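Local structure of Endonuclease/exonuclease/phosphatase (Beutenbergia cavernae DSM 12333, 4RUW) at residues H197-S202 against G234-W239; G276-A281 against D292-Y297. The protein is of unknown function but belongs to the endonuclease/exonuclease/phosphatase family, pairing a DNase I-like two-sheet domain with an immunoglobulin-like one. One frame throughout, in Å; residues are numbered along the deposited sequence.

Contact 1 of 2, residues H197-S202 against G234-W239; sequences HATHLS and GDLNIW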
loop_
_atom_site.group_PDB
_atom_site.type_symbol
_atom_site.label_atom_id
_atom_site.label_comp_id
_atom_site.label_asym_id
_atom_site.label_seq_id
_atom_site.Cartn_x
_atom_site.Cartn_y
_atom_site.Cartn_z
ATOM N N HIS A 197 -2.973 6.994 -6.702
ATOM C CA HIS A 197 -4.190 6.222 -6.516
ATOM C C HIS A 197 -4.437 6.073 -5.023
ATOM O O HIS A 197 -3.581 5.562 -4.295
ATOM C CB HIS A 197 -4.042 4.831 -7.135
ATOM C CG HIS A 197 -3.712 4.834 -8.592
ATOM N ND1 HIS A 197 -4.660 5.053 -9.579
ATOM C CD2 HIS A 197 -2.544 4.623 -9.244
ATOM C CE1 HIS A 197 -4.084 4.975 -10.761
ATOM N NE2 HIS A 197 -2.798 4.707 -10.588
ATOM N N ALA A 198 -5.610 6.516 -4.574
ATOM C CA ALA A 198 -5.987 6.534 -3.159
ATOM C C ALA A 198 -7.214 5.665 -2.959
ATOM O O ALA A 198 -8.223 5.858 -3.646
ATOM C CB ALA A 198 -6.309 7.955 -2.740
ATOM N N THR A 199 -7.169 4.720 -2.026
ATOM C CA THR A 199 -8.354 3.918 -1.790
ATOM C C THR A 199 -8.415 3.391 -0.363
ATOM O O THR A 199 -7.539 3.673 0.473
ATOM C CB THR A 199 -8.487 2.776 -2.841
ATOM O OG1 THR A 199 -9.820 2.244 -2.818
ATOM C CG2 THR A 199 -7.503 1.661 -2.570
ATOM N N HIS A 200 -9.474 2.632 -0.103
ATOM C CA HIS A 200 -9.800 2.090 1.208
ATOM C C HIS A 200 -10.756 0.935 0.887
ATOM O O HIS A 200 -11.824 1.148 0.302
ATOM C CB HIS A 200 -10.463 3.189 2.057
ATOM C CG HIS A 200 -10.818 2.787 3.454
ATOM N ND1 HIS A 200 -11.391 3.675 4.334
ATOM C CD2 HIS A 200 -10.693 1.615 4.123
ATOM C CE1 HIS A 200 -11.609 3.069 5.488
ATOM N NE2 HIS A 200 -11.204 1.819 5.384
ATOM N N LEU A 201 -10.348 -0.294 1.190
ATOM C CA LEU A 201 -11.154 -1.462 0.835
ATOM C C LEU A 201 -12.045 -1.909 1.991
ATOM O O LEU A 201 -11.854 -1.461 3.127
ATOM C CB LEU A 201 -10.254 -2.624 0.403
ATOM C CG LEU A 201 -9.259 -2.325 -0.716
ATOM C CD1 LEU A 201 -8.531 -3.589 -1.094
ATOM C CD2 LEU A 201 -9.924 -1.677 -1.928
ATOM N N SER A 202 -12.983 -2.811 1.720
ATOM C CA SER A 202 -13.808 -3.360 2.785
ATOM C C SER A 202 -12.966 -4.042 3.853
ATOM O O SER A 202 -11.857 -4.499 3.593
ATOM C CB SER A 202 -14.781 -4.391 2.228
ATOM O OG SER A 202 -15.755 -3.804 1.394
ATOM N N GLY A 234 -3.310 3.514 0.757
ATOM C CA GLY A 234 -4.487 3.578 1.592
ATOM C C GLY A 234 -4.632 2.388 2.501
ATOM O O GLY A 234 -3.743 1.536 2.613
ATOM N N ASP A 235 -5.779 2.346 3.158
ATOM C CA ASP A 235 -6.130 1.280 4.074
ATOM C C ASP A 235 -6.727 0.142 3.253
ATOM O O ASP A 235 -7.915 0.143 2.922
ATOM C CB ASP A 235 -7.141 1.836 5.078
ATOM C CG ASP A 235 -7.572 0.826 6.125
ATOM O OD1 ASP A 235 -7.185 -0.362 6.046
ATOM O OD2 ASP A 235 -8.329 1.242 7.041
ATOM N N LEU A 236 -5.886 -0.821 2.898
ATOM C CA LEU A 236 -6.353 -1.945 2.103
ATOM C C LEU A 236 -7.057 -2.995 2.951
ATOM O O LEU A 236 -7.693 -3.900 2.413
ATOM C CB LEU A 236 -5.211 -2.571 1.307
ATOM C CG LEU A 236 -4.478 -1.614 0.364
ATOM C CD1 LEU A 236 -3.441 -2.365 -0.444
ATOM C CD2 LEU A 236 -5.450 -0.855 -0.547
ATOM N N ASN A 237 -6.937 -2.876 4.276
ATOM C CA ASN A 237 -7.667 -3.760 5.186
ATOM C C ASN A 237 -7.301 -5.235 5.040
ATOM O O ASN A 237 -8.090 -6.117 5.390
ATOM C CB ASN A 237 -9.185 -3.569 5.042
ATOM C CG ASN A 237 -9.762 -2.667 6.107
ATOM O OD1 ASN A 237 -9.385 -2.753 7.278
ATOM N ND2 ASN A 237 -10.694 -1.803 5.715
ATOM N N ILE A 238 -6.106 -5.494 4.515
ATOM C CA ILE A 238 -5.594 -6.852 4.402
ATOM C C ILE A 238 -4.200 -6.909 4.993
ATOM O O ILE A 238 -3.426 -5.962 4.845
ATOM C CB ILE A 238 -5.569 -7.348 2.921
ATOM C CG1 ILE A 238 -4.661 -6.473 2.044
ATOM C CG2 ILE A 238 -6.980 -7.421 2.371
ATOM C CD1 ILE A 238 -4.495 -7.008 0.622
ATOM N N TRP A 239 -3.889 -8.005 5.676
ATOM C CA TRP A 239 -2.505 -8.313 5.997
ATOM C C TRP A 239 -1.801 -8.766 4.719
ATOM O O TRP A 239 -2.439 -8.976 3.685
ATOM C CB TRP A 239 -2.412 -9.471 6.970
ATOM C CG TRP A 239 -3.034 -9.315 8.317
ATOM C CD1 TRP A 239 -3.789 -8.278 8.798
ATOM C CD2 TRP A 239 -2.919 -10.263 9.377
ATOM N NE1 TRP A 239 -4.156 -8.541 10.110
ATOM C CE2 TRP A 239 -3.631 -9.755 10.479
ATOM C CE3 TRP A 239 -2.284 -11.505 9.492
ATOM C CZ2 TRP A 239 -3.728 -10.446 11.686
ATOM C CZ3 TRP A 239 -2.376 -12.189 10.678
ATOM C CH2 TRP A 239 -3.096 -11.662 11.763
HETATM O O HOH W 1 -12.014 0.169 7.599
#

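Contact 2 of 2, residues G276-A281 against D292-Y297; sequences GPTMTA and DRRIDY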
loop_
_atom_site.group_PDB
_atom_site.type_symbol
_atom_site.label_atom_id
_atom_site.label_comp_id
_atom_site.label_asym_id
_atom_site.label_seq_id
_atom_site.Cartn_x
_atom_site.Cartn_y
_atom_site.Cartn_z
ATOM N N GLY A 276 6.092 -2.152 11.836
ATOM C CA GLY A 276 5.177 -1.122 11.389
ATOM C C GLY A 276 3.710 -1.499 11.286
ATOM O O GLY A 276 3.080 -1.217 10.266
ATOM N N PRO A 277 3.135 -2.101 12.345
ATOM C CA PRO A 277 1.680 -2.259 12.308
ATOM C C PRO A 277 1.052 -0.871 12.262
ATOM O O PRO A 277 1.660 0.102 12.719
ATOM C CB PRO A 277 1.374 -2.961 13.633
ATOM C CG PRO A 277 2.470 -2.496 14.551
ATOM C CD PRO A 277 3.692 -2.386 13.681
ATOM N N THR A 278 -0.138 -0.768 11.684
ATOM C CA THR A 278 -0.727 0.536 11.416
ATOM C C THR A 278 -2.016 0.757 12.186
ATOM O O THR A 278 -2.651 1.794 12.046
ATOM C CB THR A 278 -0.904 0.778 9.906
ATOM O OG1 THR A 278 -1.771 -0.224 9.354
ATOM C CG2 THR A 278 0.450 0.732 9.210
HETATM N N MSE A 279 -2.405 -0.231 12.988
HETATM C CA MSE A 279 -3.433 -0.024 13.990
HETATM C C MSE A 279 -2.740 0.541 15.218
HETATM O O MSE A 279 -1.841 -0.090 15.763
HETATM C CB MSE A 279 -4.109 -1.340 14.350
HETATM C CG MSE A 279 -4.850 -1.998 13.203
HETATM SE SE MSE A 279 -6.152 -0.794 12.402
HETATM C CE MSE A 279 -7.216 -0.387 13.982
ATOM N N THR A 280 -3.150 1.732 15.643
ATOM C CA THR A 280 -2.501 2.416 16.754
ATOM C C THR A 280 -2.369 1.531 17.984
ATOM O O THR A 280 -1.303 1.457 18.597
ATOM C CB THR A 280 -3.274 3.687 17.106
ATOM O OG1 THR A 280 -3.328 4.508 15.938
ATOM C CG2 THR A 280 -2.603 4.447 18.247
ATOM N N ALA A 281 -3.440 0.816 18.303
ATOM C CA ALA A 281 -3.461 -0.026 19.488
ATOM C C ALA A 281 -2.501 -1.215 19.408
ATOM O O ALA A 281 -2.156 -1.801 20.432
ATOM C CB ALA A 281 -4.877 -0.502 19.757
ATOM N N ASP A 292 1.442 -8.267 12.956
ATOM C CA ASP A 292 0.894 -8.585 11.643
ATOM C C ASP A 292 -0.125 -7.553 11.159
ATOM O O ASP A 292 -0.482 -7.544 9.978
ATOM C CB ASP A 292 0.238 -9.965 11.661
ATOM C CG ASP A 292 1.175 -11.037 12.153
ATOM O OD1 ASP A 292 2.297 -11.137 11.609
ATOM O OD2 ASP A 292 0.807 -11.761 13.104
ATOM N N ARG A 293 -0.591 -6.691 12.064
ATOM C CA ARG A 293 -1.680 -5.757 11.766
ATOM C C ARG A 293 -1.212 -4.488 11.059
ATOM O O ARG A 293 -1.473 -3.360 11.494
ATOM C CB ARG A 293 -2.502 -5.465 13.023
ATOM C CG ARG A 293 -3.332 -6.667 13.442
ATOM C CD ARG A 293 -4.228 -6.365 14.617
ATOM N NE ARG A 293 -5.184 -7.448 14.806
ATOM C CZ ARG A 293 -5.993 -7.560 15.848
ATOM N NH1 ARG A 293 -5.953 -6.649 16.815
ATOM N NH2 ARG A 293 -6.832 -8.587 15.924
ATOM N N ARG A 294 -0.502 -4.705 9.955
ATOM C CA ARG A 294 -0.083 -3.654 9.042
ATOM C C ARG A 294 -1.031 -3.743 7.858
ATOM O O ARG A 294 -0.956 -4.694 7.071
ATOM C CB ARG A 294 1.366 -3.880 8.606
ATOM C CG ARG A 294 1.918 -2.794 7.693
ATOM C CD ARG A 294 3.396 -2.986 7.429
ATOM N NE ARG A 294 3.666 -4.147 6.582
ATOM C CZ ARG A 294 3.848 -4.085 5.263
ATOM N NH1 ARG A 294 3.778 -2.919 4.625
ATOM N NH2 ARG A 294 4.106 -5.193 4.575
ATOM N N ILE A 295 -1.942 -2.776 7.756
ATOM C CA ILE A 295 -3.022 -2.847 6.772
ATOM C C ILE A 295 -3.149 -1.565 5.956
ATOM O O ILE A 295 -4.020 -1.477 5.078
ATOM C CB ILE A 295 -4.384 -3.213 7.434
ATOM C CG1 ILE A 295 -4.791 -2.164 8.472
ATOM C CG2 ILE A 295 -4.343 -4.619 8.046
ATOM C CD1 ILE A 295 -6.197 -2.367 9.010
ATOM N N ASP A 296 -2.298 -0.584 6.245
ATOM C CA ASP A 296 -2.209 0.658 5.483
ATOM C C ASP A 296 -0.891 0.591 4.727
ATOM O O ASP A 296 0.138 0.295 5.324
ATOM C CB ASP A 296 -2.185 1.853 6.425
ATOM C CG ASP A 296 -3.477 2.019 7.218
ATOM O OD1 ASP A 296 -3.635 1.390 8.290
ATOM O OD2 ASP A 296 -4.335 2.822 6.789
ATOM N N TYR A 297 -0.934 0.840 3.417
ATOM C CA TYR A 297 0.206 0.586 2.555
ATOM C C TYR A 297 0.502 1.758 1.630
ATOM O O TYR A 297 -0.396 2.527 1.262
ATOM C CB TYR A 297 -0.085 -0.609 1.642
ATOM C CG TYR A 297 -0.284 -1.944 2.314
ATOM C CD1 TYR A 297 0.765 -2.847 2.430
ATOM C CD2 TYR A 297 -1.529 -2.326 2.785
ATOM C CE1 TYR A 297 0.585 -4.081 3.010
ATOM C CE2 TYR A 297 -1.721 -3.563 3.365
ATOM C CZ TYR A 297 -0.657 -4.437 3.479
ATOM O OH TYR A 297 -0.824 -5.681 4.035
#

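Contact 1 of 2, residues H197-S202 against G234-W239
H200 and D235 lie side by side where strand 192-200 and the loop following strand 230-233 leave the sheet, and the way their polar atoms are shared out illustrates how a buried meeting of strand and loop satisfies its polar atoms. The carbonyl of D235 serves two partners across the gap. Its O receives L201 N at 3.0 Å, at 155° and in the carbonyl plane, and also meets CA of H200 in a CH···O contact of 3.2 Å. The bond from D235 N to T199 O is weak, but N95 OD1 gives that nitrogen a second partner. N237 then reaches back: its ND2 donates to L201 O at 2.9 Å, with that oxygen practically in the plane of the amide. The second N-H of ND2 goes to a water 3.0 Å away. H200 NE2, lying 2.9 Å from this same water, joins imidazole to amide through it. With CG of H200 anti to the backbone N (chi1 -178°), the ring runs alongside the D235 side chain, whose CB sits over a ring face 4.1 Å from the centroid. The ring and carboxylate planes are nearly parallel, 15° apart, yet NE2 and OD2 are too poorly aligned to bond. OD2 is instead held by N62 ND2, while OD1 takes a weak bond from N237 N. Beneath this polar layer L236 CD2 packs 3.8 Å from T199 CG2 and also touches L201. Q213, from helix 207-222, supplies S202 O with a donor. The G-D-x-N sequence of G234 to N237, set beside H200 of the adjoining segment, is characteristic of the DNase I-like fold, where relatives place it in the active-site cleft.

Contact 2 of 2, residues G276-A281 against D292-Y297
The I-D-Y sequence at the start of strand 296-300 (I295 lies just ahead of it), a recurrent element of DNase I-like domains, is tied to the loop 276-281 by T278. One hydroxyl does two jobs here: OG1 accepts a hydrogen bond from I295 N at 3.0 Å, almost straight (172°), and donates to D296 OD1 at 2.7 Å. On the carboxylate this bond uses the anti lone pair of OD1, which is also hydrogen-bonded to H321 ND1. Chi1 of 60° places the T278 hydroxyl between its own backbone N and carbonyl carbon, facing the incoming strand. The main chain adds T278 N to R293 O at 2.9 Å; R293 is the centre of an inverse gamma turn closed from R294 N to D292 O. Around the polar core, the selenomethionine M279, curled at chi2 and chi3, brings SE to 3.7 Å from I295 CD1. On the other flank the aliphatic part of R294 lies against G276 O, with CG 3.2 Å from it. Beyond that point R294 runs toward helix 266-270, packing on W267 and forming a salt bridge with D265 of strand 264-265, while T278 pairs through its backbone with L322, just ahead of strand 324-330.

Contacts 1 and 2 follow one another along the chain, their centres about 12 Å apart, and meet on one sheet, in which strand 230-233 lies between 192-200 and 296-300. Y297 joins them twice, by probable hydrogen bonds from its N to G234 O (3.0 Å) and between its OH and I238 O (2.7 Å). D235 CB packs 3.4 Å from D296 OD2, and both aspartates touch H321, so the two contacts converge on what, by analogy with relatives, is probably the active-site region. The zinc ion, held by H98, D100, H107 and H137, is about 13 Å from the H200 side chain. A glycerol, probably from the crystallisation liquor, lies about 4 Å from the side chain of P277.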